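PDB 3D0K: putative poly(3-hydroxybutyrate) depolymerase LpqC from Bordetella parapertussis 12822, which probably acts as an ester-cleaving serine hydrolase of the alpha/beta-hydrolase fold, possibly a poly(3-hydroxybutyrate) depolymerase. Local coordinates for residues D69-D72 and F73-A77. Residues are numbered along the deposited sequence; the frame is centred on the assembly and turned at random.
Sequences DYRD and FWIPA. With SO4 (sulfate ion), chain G; FMT (formic acid), chain K.
The ring of Phe73 turns its edge to the face of Tyr70 in a T-shaped pair, centroids 4.9 Å apart and planes at 65°, with Phe73 CE2 above the centre of the tyrosine ring. One face of Phe73 lies over the backbone of the preceding turn, where Asp69 O sits 3.3 Å from Phe73 CD1, displaced toward the rim. At the rim of the tyrosine ring, close to its plane, is a sulfate ion, probably from the crystallisation liquor; Tyr70 OH donates to sulfate O4 at 2.6 Å. The indole of Trp74 meets the carbonyl of Tyr70 with its edge, CD1 lying 3.3 Å from Tyr70 O. Phe73 CG stands anti to its own carbonyl carbon (chi1 -61°), which lays the ring back along the helix toward Asp69 and Tyr70.

The backbone changes pattern here, between helices 67-73 and 75-81. Phe73 N reaches Asp69 O four residues back, at 3.0 Å. Trp74 N bonds to Arg71 O three residues back and more weakly to Tyr70 O four back, and Ile75 N binds Asp72 O at 3.2 Å. Pro76, which has no amide hydrogen, follows directly.

On another side, Arg71 NE and Asp72 OD1 form a salt bridge 2.8 Å long, and Ile75 CD1 packs beside the same oxygen. The guanidinium also reaches Thr44 O, joining the helix to strand 40-46, while Trp74 packs between strand 56-60 and helix 273-286.

The side chain of Tyr70 lies near, without touching, a putative Ser-His-Asp triad; its bond to sulfate implies only that the hydroxyl can donate to an oxygen anion placed beside it, with Phe73 backing the ring that presents it.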
# COMPACT_ATOMS: atom_id res chain seq x y z
N ASP A 69 -10.00 -0.15 -11.42
CA ASP A 69 -9.62 1.21 -11.76
C ASP A 69 -8.15 1.49 -11.47
O ASP A 69 -7.43 2.01 -12.33
CB ASP A 69 -10.44 2.21 -10.96
CG ASP A 69 -11.85 2.43 -11.50
OD1 ASP A 69 -12.19 1.94 -12.62
OD2 ASP A 69 -12.62 3.11 -10.78
N TYR A 70 -7.71 1.15 -10.25
CA TYR A 70 -6.29 1.36 -9.90
C TYR A 70 -5.31 0.60 -10.81
O TYR A 70 -4.26 1.11 -11.22
CB TYR A 70 -6.06 1.03 -8.45
CG TYR A 70 -6.32 2.23 -7.61
CD1 TYR A 70 -5.30 3.13 -7.36
CD2 TYR A 70 -7.60 2.54 -7.16
CE1 TYR A 70 -5.52 4.29 -6.58
CE2 TYR A 70 -7.86 3.71 -6.41
CZ TYR A 70 -6.79 4.57 -6.12
OH TYR A 70 -6.97 5.72 -5.36
N ARG A 71 -5.70 -0.62 -11.16
CA ARG A 71 -4.89 -1.42 -12.09
C ARG A 71 -4.80 -0.67 -13.44
O ARG A 71 -3.74 -0.58 -14.04
CB ARG A 71 -5.54 -2.81 -12.23
CG ARG A 71 -4.92 -3.73 -13.32
CD ARG A 71 -5.46 -3.51 -14.77
NE ARG A 71 -6.93 -3.41 -14.85
CZ ARG A 71 -7.78 -4.41 -14.65
NH1 ARG A 71 -9.07 -4.17 -14.74
NH2 ARG A 71 -7.35 -5.66 -14.39
N ASP A 72 -5.91 -0.09 -13.88
CA ASP A 72 -5.96 0.67 -15.16
C ASP A 72 -5.03 1.89 -15.12
O ASP A 72 -4.40 2.25 -16.14
CB ASP A 72 -7.38 1.15 -15.47
CG ASP A 72 -8.31 0.02 -15.97
OD1 ASP A 72 -7.87 -1.12 -16.18
OD2 ASP A 72 -9.52 0.29 -16.12
N PHE A 73 -4.98 2.57 -13.97
CA PHE A 73 -4.12 3.77 -13.84
C PHE A 73 -2.66 3.46 -14.13
O PHE A 73 -1.93 4.34 -14.60
CB PHE A 73 -4.15 4.35 -12.42
CG PHE A 73 -5.49 4.79 -11.95
CD1 PHE A 73 -6.50 5.11 -12.85
CD2 PHE A 73 -5.74 4.88 -10.56
CE1 PHE A 73 -7.79 5.53 -12.38
CE2 PHE A 73 -7.00 5.32 -10.08
CZ PHE A 73 -8.03 5.62 -11.00
N TRP A 74 -2.23 2.23 -13.83
CA TRP A 74 -0.84 1.80 -14.00
C TRP A 74 -0.49 1.20 -15.37
O TRP A 74 0.68 0.88 -15.61
CB TRP A 74 -0.44 0.82 -12.90
CG TRP A 74 -0.19 1.53 -11.58
CD1 TRP A 74 -1.13 2.00 -10.67
CD2 TRP A 74 1.08 1.91 -11.08
NE1 TRP A 74 -0.49 2.61 -9.59
CE2 TRP A 74 0.87 2.57 -9.83
CE3 TRP A 74 2.41 1.70 -11.54
CZ2 TRP A 74 1.93 3.05 -9.05
CZ3 TRP A 74 3.47 2.18 -10.76
CH2 TRP A 74 3.21 2.85 -9.53
N ILE A 75 -1.48 1.03 -16.25
CA ILE A 75 -1.21 0.49 -17.59
C ILE A 75 -0.12 1.23 -18.42
O ILE A 75 0.81 0.60 -18.95
CB ILE A 75 -2.51 0.23 -18.39
CG1 ILE A 75 -3.27 -0.99 -17.76
CG2 ILE A 75 -2.19 -0.05 -19.90
CD1 ILE A 75 -4.72 -1.13 -18.33
N PRO A 76 -0.24 2.56 -18.56
CA PRO A 76 0.79 3.21 -19.38
C PRO A 76 2.22 3.02 -18.85
O PRO A 76 3.12 2.75 -19.63
CB PRO A 76 0.35 4.69 -19.36
CG PRO A 76 -1.15 4.62 -19.06
CD PRO A 76 -1.25 3.52 -18.07
N ALA A 77 2.41 3.13 -17.53
CA ALA A 77 3.72 2.86 -16.93
C ALA A 77 4.15 1.37 -17.15
O ALA A 77 5.33 1.09 -17.39
CB ALA A 77 3.72 3.25 -15.40
S SO4 G . -9.56 7.38 -3.56
O1 SO4 G . -8.57 8.39 -3.88
O2 SO4 G . -10.01 7.56 -2.19
O3 SO4 G . -10.69 7.48 -4.47
O4 SO4 G . -8.94 6.06 -3.74
C FMT K . -13.60 -1.90 -9.85
O1 FMT K . -13.13 -0.76 -10.19
O2 FMT K . -13.01 -2.85 -9.18